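Local atomic coordinates of uncharacterized protein (Listeria monocytogenes, PDB entry 3MAB), a protein that is of unknown function but carries a TfoX C-terminal domain of the helix-hairpin-helix clan, and so may bind nucleic acid. Residues G24-T27 / P28-K32; S36-A39 / F40-W44; S49-M52 / S53-Y56; K74-E77 / L78-H82. The protein carries 2 engineered substitutions. All blocks are in the same frame, centred on the assembly; numbering follows the deposited sequence.

Contact 1. Residues G24-T27 / P28-K32; sequences GIKT and PVELK. Engineered in segment 28-32: Val29 (natural residue Gly).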
loop_
_atom_site.group_PDB
_atom_site.type_symbol
_atom_site.label_atom_id
_atom_site.label_comp_id
_atom_site.label_asym_id
_atom_site.label_seq_id
_atom_site.Cartn_x
_atom_site.Cartn_y
_atom_site.Cartn_z
ATOM N N GLY B 24 -2.848 -19.474 -5.330
ATOM C CA GLY B 24 -4.188 -19.353 -5.917
ATOM C C GLY B 24 -4.851 -18.016 -5.745
ATOM O O GLY B 24 -6.065 -17.873 -6.012
ATOM N N ILE B 25 -4.065 -17.020 -5.344
ATOM C CA ILE B 25 -4.544 -15.639 -5.163
ATOM C C ILE B 25 -3.888 -14.821 -6.246
ATOM O O ILE B 25 -2.712 -14.519 -6.158
ATOM C CB ILE B 25 -4.213 -15.129 -3.761
ATOM C CG1 ILE B 25 -4.934 -15.997 -2.709
ATOM C CG2 ILE B 25 -4.565 -13.628 -3.670
ATOM C CD1 ILE B 25 -4.325 -15.763 -1.346
ATOM N N LYS B 26 -4.636 -14.512 -7.315
ATOM C CA LYS B 26 -4.006 -14.028 -8.550
ATOM C C LYS B 26 -4.219 -12.568 -8.893
ATOM O O LYS B 26 -3.518 -12.042 -9.776
ATOM C CB LYS B 26 -4.442 -14.886 -9.761
ATOM C CG LYS B 26 -4.319 -16.415 -9.499
ATOM C CD LYS B 26 -4.372 -17.223 -10.771
ATOM C CE LYS B 26 -5.114 -18.564 -10.662
ATOM N NZ LYS B 26 -5.094 -19.307 -9.352
ATOM N N THR B 27 -5.101 -11.897 -8.167
ATOM C CA THR B 27 -5.467 -10.496 -8.448
ATOM C C THR B 27 -5.697 -9.743 -7.162
ATOM O O THR B 27 -5.940 -10.374 -6.127
ATOM C CB THR B 27 -6.790 -10.439 -9.241
ATOM O OG1 THR B 27 -7.875 -10.827 -8.397
ATOM C CG2 THR B 27 -6.741 -11.326 -10.546
ATOM N N PRO B 28 -5.646 -8.388 -7.211
ATOM C CA PRO B 28 -6.003 -7.625 -6.028
ATOM C C PRO B 28 -7.388 -7.920 -5.477
ATOM O O PRO B 28 -7.562 -7.888 -4.269
ATOM C CB PRO B 28 -5.914 -6.163 -6.523
ATOM C CG PRO B 28 -4.829 -6.253 -7.573
ATOM C CD PRO B 28 -5.039 -7.524 -8.260
ATOM N N VAL B 29 -8.361 -8.164 -6.348
ATOM C CA VAL B 29 -9.759 -8.474 -5.899
ATOM C C VAL B 29 -9.772 -9.784 -5.118
ATOM O O VAL B 29 -10.354 -9.877 -4.023
ATOM C CB VAL B 29 -10.793 -8.505 -7.100
ATOM C CG1 VAL B 29 -11.007 -7.105 -7.742
ATOM C CG2 VAL B 29 -10.412 -9.472 -8.097
ATOM N N GLU B 30 -9.021 -10.762 -5.633
ATOM C CA GLU B 30 -8.920 -12.036 -4.931
ATOM C C GLU B 30 -8.237 -11.915 -3.551
ATOM O O GLU B 30 -8.677 -12.530 -2.564
ATOM C CB GLU B 30 -8.198 -13.062 -5.797
ATOM C CG GLU B 30 -9.049 -13.605 -6.970
ATOM C CD GLU B 30 -8.324 -14.489 -7.919
ATOM O OE1 GLU B 30 -7.361 -15.223 -7.543
ATOM O OE2 GLU B 30 -8.746 -14.470 -9.103
ATOM N N LEU B 31 -7.223 -11.078 -3.466
ATOM C CA LEU B 31 -6.592 -10.798 -2.187
ATOM C C LEU B 31 -7.520 -10.124 -1.211
ATOM O O LEU B 31 -7.581 -10.531 -0.047
ATOM C CB LEU B 31 -5.291 -10.015 -2.326
ATOM C CG LEU B 31 -4.565 -9.570 -1.069
ATOM C CD1 LEU B 31 -4.118 -10.712 -0.252
ATOM C CD2 LEU B 31 -3.372 -8.702 -1.427
ATOM N N LYS B 32 -8.243 -9.086 -1.652
ATOM C CA LYS B 32 -9.164 -8.412 -0.758
ATOM C C LYS B 32 -10.210 -9.409 -0.277
ATOM O O LYS B 32 -10.566 -9.370 0.925
ATOM C CB LYS B 32 -9.833 -7.240 -1.464
ATOM C CG LYS B 32 -10.791 -6.440 -0.522
ATOM C CD LYS B 32 -11.397 -5.275 -1.200
ATOM C CE LYS B 32 -12.447 -4.633 -0.271
ATOM N NZ LYS B 32 -13.670 -5.524 -0.133
#

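Contact 2. Residues S36-A39 / F40-W44; sequences SKEA and FLRIW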
loop_
_atom_site.group_PDB
_atom_site.type_symbol
_atom_site.label_atom_id
_atom_site.label_comp_id
_atom_site.label_asym_id
_atom_site.label_seq_id
_atom_site.Cartn_x
_atom_site.Cartn_y
_atom_site.Cartn_z
ATOM N N SER B 36 -5.897 -10.714 4.580
ATOM C CA SER B 36 -4.487 -10.923 4.806
ATOM C C SER B 36 -4.203 -12.199 5.573
ATOM O O SER B 36 -3.209 -12.870 5.288
ATOM C CB SER B 36 -3.845 -9.755 5.504
ATOM O OG SER B 36 -4.406 -9.562 6.782
ATOM N N LYS B 37 -5.018 -12.539 6.574
ATOM C CA LYS B 37 -4.718 -13.715 7.386
ATOM C C LYS B 37 -4.846 -15.001 6.559
ATOM O O LYS B 37 -3.983 -15.882 6.610
ATOM C CB LYS B 37 -5.602 -13.787 8.614
ATOM C CG LYS B 37 -5.287 -12.669 9.636
ATOM C CD LYS B 37 -6.225 -12.883 10.848
ATOM C CE LYS B 37 -6.105 -11.752 11.855
ATOM N NZ LYS B 37 -7.373 -11.553 12.641
ATOM N N GLU B 38 -5.933 -15.103 5.795
ATOM C CA GLU B 38 -6.108 -16.287 4.937
ATOM C C GLU B 38 -4.981 -16.323 3.867
ATOM O O GLU B 38 -4.407 -17.360 3.621
ATOM C CB GLU B 38 -7.457 -16.305 4.251
ATOM C CG GLU B 38 -7.543 -17.535 3.331
ATOM C CD GLU B 38 -8.868 -17.819 2.710
ATOM O OE1 GLU B 38 -9.943 -17.463 3.242
ATOM O OE2 GLU B 38 -8.851 -18.461 1.615
ATOM N N ALA B 39 -4.684 -15.195 3.243
ATOM C CA ALA B 39 -3.645 -15.186 2.205
ATOM C C ALA B 39 -2.299 -15.615 2.808
ATOM O O ALA B 39 -1.568 -16.430 2.244
ATOM C CB ALA B 39 -3.571 -13.834 1.565
ATOM N N PHE B 40 -1.998 -15.093 3.982
ATOM C CA PHE B 40 -0.774 -15.459 4.685
ATOM C C PHE B 40 -0.749 -16.951 4.963
ATOM O O PHE B 40 0.264 -17.579 4.720
ATOM C CB PHE B 40 -0.588 -14.683 5.991
ATOM C CG PHE B 40 0.652 -15.027 6.706
ATOM C CD1 PHE B 40 1.810 -14.368 6.395
ATOM C CD2 PHE B 40 0.710 -16.015 7.674
ATOM C CE1 PHE B 40 2.990 -14.689 6.983
ATOM C CE2 PHE B 40 1.935 -16.315 8.278
ATOM C CZ PHE B 40 3.055 -15.633 7.924
ATOM N N LEU B 41 -1.846 -17.532 5.459
ATOM C CA LEU B 41 -1.872 -18.953 5.793
ATOM C C LEU B 41 -1.564 -19.787 4.533
ATOM O O LEU B 41 -0.905 -20.836 4.576
ATOM C CB LEU B 41 -3.214 -19.367 6.392
ATOM C CG LEU B 41 -3.413 -19.010 7.843
ATOM C CD1 LEU B 41 -4.803 -19.352 8.233
ATOM C CD2 LEU B 41 -2.389 -19.673 8.783
ATOM N N ARG B 42 -2.147 -19.355 3.425
ATOM C CA ARG B 42 -1.963 -20.083 2.168
ATOM C C ARG B 42 -0.483 -20.088 1.721
ATOM O O ARG B 42 -0.027 -21.091 1.215
ATOM C CB ARG B 42 -2.927 -19.557 1.093
ATOM C CG ARG B 42 -4.290 -20.028 1.434
ATOM C CD ARG B 42 -5.491 -19.421 0.794
ATOM N NE ARG B 42 -5.524 -19.694 -0.614
ATOM C CZ ARG B 42 -6.522 -19.377 -1.443
ATOM N NH1 ARG B 42 -7.651 -18.864 -1.014
ATOM N NH2 ARG B 42 -6.376 -19.596 -2.745
ATOM N N ILE B 43 0.197 -18.967 1.862
ATOM C CA ILE B 43 1.593 -18.897 1.496
ATOM C C ILE B 43 2.472 -19.608 2.510
ATOM O O ILE B 43 3.440 -20.243 2.132
ATOM C CB ILE B 43 2.086 -17.464 1.154
ATOM C CG1 ILE B 43 1.986 -16.447 2.265
ATOM C CG2 ILE B 43 1.258 -16.920 -0.019
ATOM C CD1 ILE B 43 2.707 -15.030 1.887
ATOM N N TRP B 44 2.088 -19.513 3.781
ATOM C CA TRP B 44 2.825 -20.157 4.894
ATOM C C TRP B 44 2.722 -21.661 4.849
ATOM O O TRP B 44 3.700 -22.361 5.130
ATOM C CB TRP B 44 2.284 -19.582 6.165
ATOM C CG TRP B 44 2.865 -20.113 7.429
ATOM C CD1 TRP B 44 4.000 -19.684 8.019
ATOM C CD2 TRP B 44 2.242 -21.041 8.334
ATOM N NE1 TRP B 44 4.142 -20.299 9.234
ATOM C CE2 TRP B 44 3.080 -21.136 9.457
ATOM C CE3 TRP B 44 1.046 -21.760 8.314
ATOM C CZ2 TRP B 44 2.802 -21.955 10.510
ATOM C CZ3 TRP B 44 0.754 -22.587 9.365
ATOM C CH2 TRP B 44 1.643 -22.716 10.430
#

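Contact 3. Residues S49-M52 / S53-Y56; sequences SVCM and SELY. Engineered in segment 49-52: Met52 (natural residue Leu).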
loop_
_atom_site.group_PDB
_atom_site.type_symbol
_atom_site.label_atom_id
_atom_site.label_comp_id
_atom_site.label_asym_id
_atom_site.label_seq_id
_atom_site.Cartn_x
_atom_site.Cartn_y
_atom_site.Cartn_z
ATOM N N SER B 49 8.617 -20.272 6.057
ATOM C CA SER B 49 9.571 -19.165 6.301
ATOM C C SER B 49 8.956 -17.774 6.118
ATOM O O SER B 49 9.515 -16.777 6.582
ATOM C CB SER B 49 10.786 -19.288 5.390
ATOM O OG SER B 49 11.461 -20.522 5.572
ATOM N N VAL B 50 7.808 -17.685 5.450
ATOM C CA VAL B 50 7.131 -16.371 5.333
ATOM C C VAL B 50 6.755 -15.933 6.723
ATOM O O VAL B 50 6.411 -16.746 7.597
ATOM C CB VAL B 50 5.877 -16.409 4.491
ATOM C CG1 VAL B 50 6.197 -16.807 3.070
ATOM C CG2 VAL B 50 4.817 -17.287 5.095
ATOM N N CYS B 51 6.847 -14.644 6.982
ATOM C CA CYS B 51 6.778 -14.241 8.381
ATOM C C CYS B 51 6.127 -12.889 8.542
ATOM O O CYS B 51 5.289 -12.481 7.724
ATOM C CB CYS B 51 8.184 -14.245 8.971
ATOM S SG CYS B 51 9.174 -12.983 8.196
ATOM N N MET B 52 6.430 -12.209 9.639
ATOM C CA MET B 52 5.607 -11.099 10.035
ATOM C C MET B 52 5.592 -10.044 8.991
ATOM O O MET B 52 4.591 -9.380 8.737
ATOM C CB MET B 52 6.142 -10.498 11.342
ATOM C CG MET B 52 5.182 -9.686 12.035
ATOM S SD MET B 52 3.654 -10.549 12.436
ATOM C CE MET B 52 2.645 -9.132 12.129
ATOM N N SER B 53 6.762 -9.799 8.424
ATOM C CA SER B 53 6.914 -8.889 7.310
ATOM C C SER B 53 5.916 -9.100 6.212
ATOM O O SER B 53 5.270 -8.127 5.776
ATOM C CB SER B 53 8.332 -8.993 6.737
ATOM O OG SER B 53 9.241 -8.841 7.806
ATOM N N GLU B 54 5.747 -10.335 5.775
ATOM C CA GLU B 54 4.812 -10.643 4.712
ATOM C C GLU B 54 3.341 -10.392 5.176
ATOM O O GLU B 54 2.496 -9.908 4.415
ATOM C CB GLU B 54 4.925 -12.089 4.233
ATOM C CG GLU B 54 5.999 -12.394 3.275
ATOM C CD GLU B 54 7.276 -12.827 3.916
ATOM O OE1 GLU B 54 8.131 -13.283 3.151
ATOM O OE2 GLU B 54 7.434 -12.730 5.143
ATOM N N LEU B 55 3.012 -10.724 6.428
ATOM C CA LEU B 55 1.659 -10.478 6.938
ATOM C C LEU B 55 1.290 -9.019 6.989
ATOM O O LEU B 55 0.228 -8.611 6.561
ATOM C CB LEU B 55 1.527 -11.130 8.328
ATOM C CG LEU B 55 0.182 -11.054 9.016
ATOM C CD1 LEU B 55 -0.963 -11.595 8.131
ATOM C CD2 LEU B 55 0.227 -11.780 10.316
ATOM N N TYR B 56 2.178 -8.201 7.525
ATOM C CA TYR B 56 1.994 -6.765 7.463
ATOM C C TYR B 56 1.836 -6.274 6.040
ATOM O O TYR B 56 0.960 -5.413 5.780
ATOM C CB TYR B 56 3.173 -6.048 8.134
ATOM C CG TYR B 56 3.214 -5.960 9.656
ATOM C CD1 TYR B 56 2.129 -6.248 10.445
ATOM C CD2 TYR B 56 4.353 -5.489 10.271
ATOM C CE1 TYR B 56 2.199 -6.169 11.856
ATOM C CE2 TYR B 56 4.410 -5.415 11.696
ATOM C CZ TYR B 56 3.323 -5.733 12.421
ATOM O OH TYR B 56 3.439 -5.601 13.787
#

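Contact 4. Residues K74-E77 / L78-H82; sequences KKIE and LKKFH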
loop_
_atom_site.group_PDB
_atom_site.type_symbol
_atom_site.label_atom_id
_atom_site.label_comp_id
_atom_site.label_asym_id
_atom_site.label_seq_id
_atom_site.Cartn_x
_atom_site.Cartn_y
_atom_site.Cartn_z
ATOM N N LYS B 74 -4.329 -2.905 14.628
ATOM C CA LYS B 74 -4.217 -3.888 13.580
ATOM C C LYS B 74 -2.885 -4.565 13.642
ATOM O O LYS B 74 -2.811 -5.786 13.492
ATOM C CB LYS B 74 -4.424 -3.257 12.215
ATOM C CG LYS B 74 -4.398 -4.229 11.019
ATOM C CD LYS B 74 -5.369 -5.340 11.098
ATOM C CE LYS B 74 -6.752 -4.911 10.958
ATOM N NZ LYS B 74 -7.637 -6.087 11.122
ATOM N N LYS B 75 -1.807 -3.811 13.860
ATOM C CA LYS B 75 -0.490 -4.452 13.956
ATOM C C LYS B 75 -0.441 -5.469 15.113
ATOM O O LYS B 75 0.106 -6.584 14.961
ATOM C CB LYS B 75 0.597 -3.437 14.162
ATOM C CG LYS B 75 0.873 -2.541 12.993
ATOM C CD LYS B 75 2.061 -1.620 13.353
ATOM C CE LYS B 75 2.293 -0.571 12.333
ATOM N NZ LYS B 75 2.729 0.695 12.991
ATOM N N ILE B 76 -1.024 -5.102 16.265
ATOM C CA ILE B 76 -1.069 -6.010 17.402
ATOM C C ILE B 76 -1.914 -7.224 17.092
ATOM O O ILE B 76 -1.558 -8.345 17.464
ATOM C CB ILE B 76 -1.463 -5.252 18.699
ATOM C CG1 ILE B 76 -0.274 -4.380 19.106
ATOM C CG2 ILE B 76 -1.874 -6.245 19.817
ATOM C CD1 ILE B 76 -0.631 -3.315 20.128
ATOM N N GLU B 77 -3.043 -7.060 16.420
ATOM C CA GLU B 77 -3.898 -8.163 16.015
ATOM C C GLU B 77 -3.120 -9.155 15.138
ATOM O O GLU B 77 -3.182 -10.407 15.318
ATOM C CB GLU B 77 -5.123 -7.595 15.286
ATOM C CG GLU B 77 -6.045 -8.655 14.696
ATOM C CD GLU B 77 -7.104 -8.095 13.795
ATOM O OE1 GLU B 77 -7.185 -6.868 13.624
ATOM O OE2 GLU B 77 -7.892 -8.910 13.277
ATOM N N LEU B 78 -2.330 -8.635 14.203
ATOM C CA LEU B 78 -1.625 -9.476 13.276
ATOM C C LEU B 78 -0.510 -10.191 14.013
ATOM O O LEU B 78 -0.249 -11.368 13.757
ATOM C CB LEU B 78 -1.083 -8.636 12.108
ATOM C CG LEU B 78 -2.157 -8.018 11.220
ATOM C CD1 LEU B 78 -1.501 -7.069 10.251
ATOM C CD2 LEU B 78 -3.011 -9.003 10.474
ATOM N N LYS B 79 0.178 -9.491 14.897
ATOM C CA LYS B 79 1.248 -10.115 15.704
ATOM C C LYS B 79 0.709 -11.242 16.571
ATOM O O LYS B 79 1.354 -12.319 16.672
ATOM C CB LYS B 79 1.923 -9.073 16.582
ATOM C CG LYS B 79 3.076 -9.637 17.296
ATOM C CD LYS B 79 3.855 -8.603 18.113
ATOM C CE LYS B 79 4.856 -7.824 17.270
ATOM N NZ LYS B 79 5.980 -7.263 18.091
ATOM N N LYS B 80 -0.443 -11.055 17.172
ATOM C CA LYS B 80 -1.024 -12.120 18.002
ATOM C C LYS B 80 -1.285 -13.344 17.131
ATOM O O LYS B 80 -1.044 -14.465 17.553
ATOM C CB LYS B 80 -2.295 -11.650 18.664
ATOM C CG LYS B 80 -2.098 -10.667 19.727
ATOM C CD LYS B 80 -0.922 -10.938 20.684
ATOM C CE LYS B 80 -0.211 -9.606 21.058
ATOM N NZ LYS B 80 0.284 -8.831 19.855
ATOM N N PHE B 81 -1.831 -13.167 15.959
ATOM C CA PHE B 81 -2.131 -14.255 15.004
ATOM C C PHE B 81 -0.845 -14.956 14.620
ATOM O O PHE B 81 -0.722 -16.177 14.748
ATOM C CB PHE B 81 -2.889 -13.698 13.823
ATOM C CG PHE B 81 -3.010 -14.633 12.662
ATOM C CD1 PHE B 81 -3.775 -15.800 12.732
ATOM C CD2 PHE B 81 -2.336 -14.370 11.522
ATOM C CE1 PHE B 81 -3.879 -16.632 11.642
ATOM C CE2 PHE B 81 -2.435 -15.212 10.425
ATOM C CZ PHE B 81 -3.218 -16.321 10.507
ATOM N N HIS B 82 0.170 -14.221 14.248
ATOM C CA HIS B 82 1.379 -14.815 13.805
ATOM C C HIS B 82 2.060 -15.586 14.932
ATOM O O HIS B 82 2.555 -16.691 14.726
ATOM C CB HIS B 82 2.327 -13.764 13.253
ATOM C CG HIS B 82 3.552 -14.352 12.669
ATOM N ND1 HIS B 82 4.767 -14.301 13.318
ATOM C CD2 HIS B 82 3.768 -15.036 11.525
ATOM C CE1 HIS B 82 5.681 -14.927 12.584
ATOM N NE2 HIS B 82 5.095 -15.408 11.509
#

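Contact 1. Residues G24-T27 / P28-K32
Glu30 OE1 meets Lys26 N in a hydrogen bond of 2.8 Å with an N-H...O angle of 162°. The amide comes from above the carboxylate plane, 52° out of it. Glu30 reaches back along the chain to make this bond: CG stands anti to its own carbonyl carbon (chi1 -74°), and the rest of the chain is extended. The second polar link runs the other way. Thr27 is the N-cap of helix 28-46, and its OG1 accepts from Glu30 N at 3.0 Å. This cap bond is somewhat doubtful in detail, because OG1 crowds Val29 in the model. The first helical turn is closed by Leu31 N, which donates to Thr27 O at 3.0 Å. An apolar touch completes the contact, Ile25 CG2 against Leu31 CB at 3.9 Å. Further out, Ile25 rests on Val34 and Ala39, while Leu31 faces Leu58, Ala61 and Val62 of helix 52-63. Gly24, with positive phi, is the C-prime residue of a Schellman motif that ends helix 14-22, so the chain turns here from one helix to the next. Glu30 accepts from the amide of Lys26, one residue before the N-cap, and not from the N-cap amide itself as in a classical capping box. The acidic group beside the start of the helix is probably stabilised by the helix dipole.

Contact 2. Residues S36-A39 / F40-W44
Phe40 N donates to Ser36 O at 2.8 Å, the first of four successive i to i+4 bonds across this contact, all within the long alpha-helix 28-46. The ring of Phe40 leaves the helix with CG anti to the backbone N (chi1 -179°). That carries it away from residues 36-39 and onto Leu55 and Leu58 of helix 52-63, the helix whose Glu59 bonds the hydroxyl of Ser36. Only the CB of Phe40 stays near, 3.3 Å from Ser36 O. Leu41 is next. Its N bonds Lys37 O at 2.9 Å, and its CG lies 3.4 Å from that same oxygen. Arg42 repeats the backbone pattern with Glu38 O and adds the only salt bridge of the contact, one turn apart on the helix surface. Its guanidinium also ties the helix to the preceding loop, since NH2 donates to Ala23 O after helix 14-22. Ile43 N donates to Ala39 O at 3.1 Å, closing the run of backbone bonds. The Ile43 side chain touches Leu16 and Asp19 of helix 14-22, Ala39 faces Leu20 of the same helix, and Leu41 packs against Phe81 and Leu85 of helix 72-85. In the salt bridge, Arg42 NH1 reaches Glu38 OE2 at 2.9 Å on the anti side of the carboxylate. The oxygen lies in the guanidinium plane, and the two flat groups are nearly coplanar, 30° apart.

Contact 3. Residues S49-M52 / S53-Y56
Cys51 N donates to Glu54 OE2 at 2.7 Å, and the bond is nearly straight at 169°. The amide lies above the carboxylate plane, 54° out of it. Cys51 holds the N-cap position of helix 52-63, so the side chain of the third helical residue accepts from the N-cap amide. A bend in the glutamate chain at chi2 (91°) brings the group back. The backbone supplies the other polar links. Leu55 N bonds Cys51 O at 3.2 Å, and Tyr56 N bonds Met52 O at 2.9 Å. Val50 makes a van der Waals contact with the carboxylate end of Glu54, CB to CD at 3.9 Å, and the two side chains cross at about a right angle. Met52, an engineered residue in place of the natural leucine, makes a distant Met-aromatic contact. Its SD stands over the face of the Tyr56 ring, 4.9 Å from the centroid. The chain is bent at chi2 and chi3, which turns the thioether toward that ring, one turn further on. The fine placement of the methyl CE is doubtful, and so is its apolar contact with Leu55 CD2. Around the contact, Val50 packs on Phe40, Ile43 and Trp44 of helix 28-46. On another flank Met52 and Tyr56 face helix 72-85 through Leu78, His82 and Lys75. The start of helix 52-63 is thus held between these two helices.

Contact 4. Residues K74-E77 / L78-H82
Lys80 folds back alongside Ile76, one turn earlier in helix 72-85. Its CB lies 3.6 Å from Ile76 O, and CG comes closer, 3.3 Å from the same oxygen. CD moves off a little. CE then touches the Ile76 side chain, 3.9 Å from CG2. At the tip, NZ donates to Ile76 O at 3.1 Å and also sits 3.4 Å from Ile76 CG2. Bends at chi2, chi3 and chi4 fold the chain so that it lies side by side with the isoleucine. Ile76 O also takes the regular helical bond from Lys80 N at 2.9 Å, and the two donors come from opposite faces of the carbonyl plane. The same i to i+4 pattern links Leu78 to Lys74, Lys79 to Lys75 and Phe81 to Glu77. Elsewhere on this turn, Leu78 CD1 rests on the aliphatic part of Lys74, 4.1 Å from CG. Lys74 itself bends at chi2 and chi3 and brings NZ to Glu77 OE1 in a salt bridge of 2.7 Å. The other carboxylate oxygen, Glu77 OE2, pairs with Lys37 of helix 28-46, so this acid has two lysine partners. Leu78 packs inward on Ser36. Glu77 probably keeps its negative charge between the two lysines. Ile76 O takes both a main-chain N-H and an ammonium donor, which probably polarises its C=O bond further.

How the contacts relate
The four contacts follow one another in series along the chain. Contacts 1 and 2 share helix 28-46, contact 3 begins helix 52-63, and contact 4 lies on helix 72-85. Neighbours are close. The centres of contacts 1 and 2 lie about 12 Å apart. Those of contacts 2 and 3 lie about 9 Å apart. Those of contacts 3 and 4 lie about 11 Å apart. Contacts 1 and 4 lie about 21 Å apart, centre to centre, on opposite sides of the chain's centre. Contact 2 touches each of the others. The local turns are thereby packed into one compact all-helical domain, consistent with the TfoX C-terminal family.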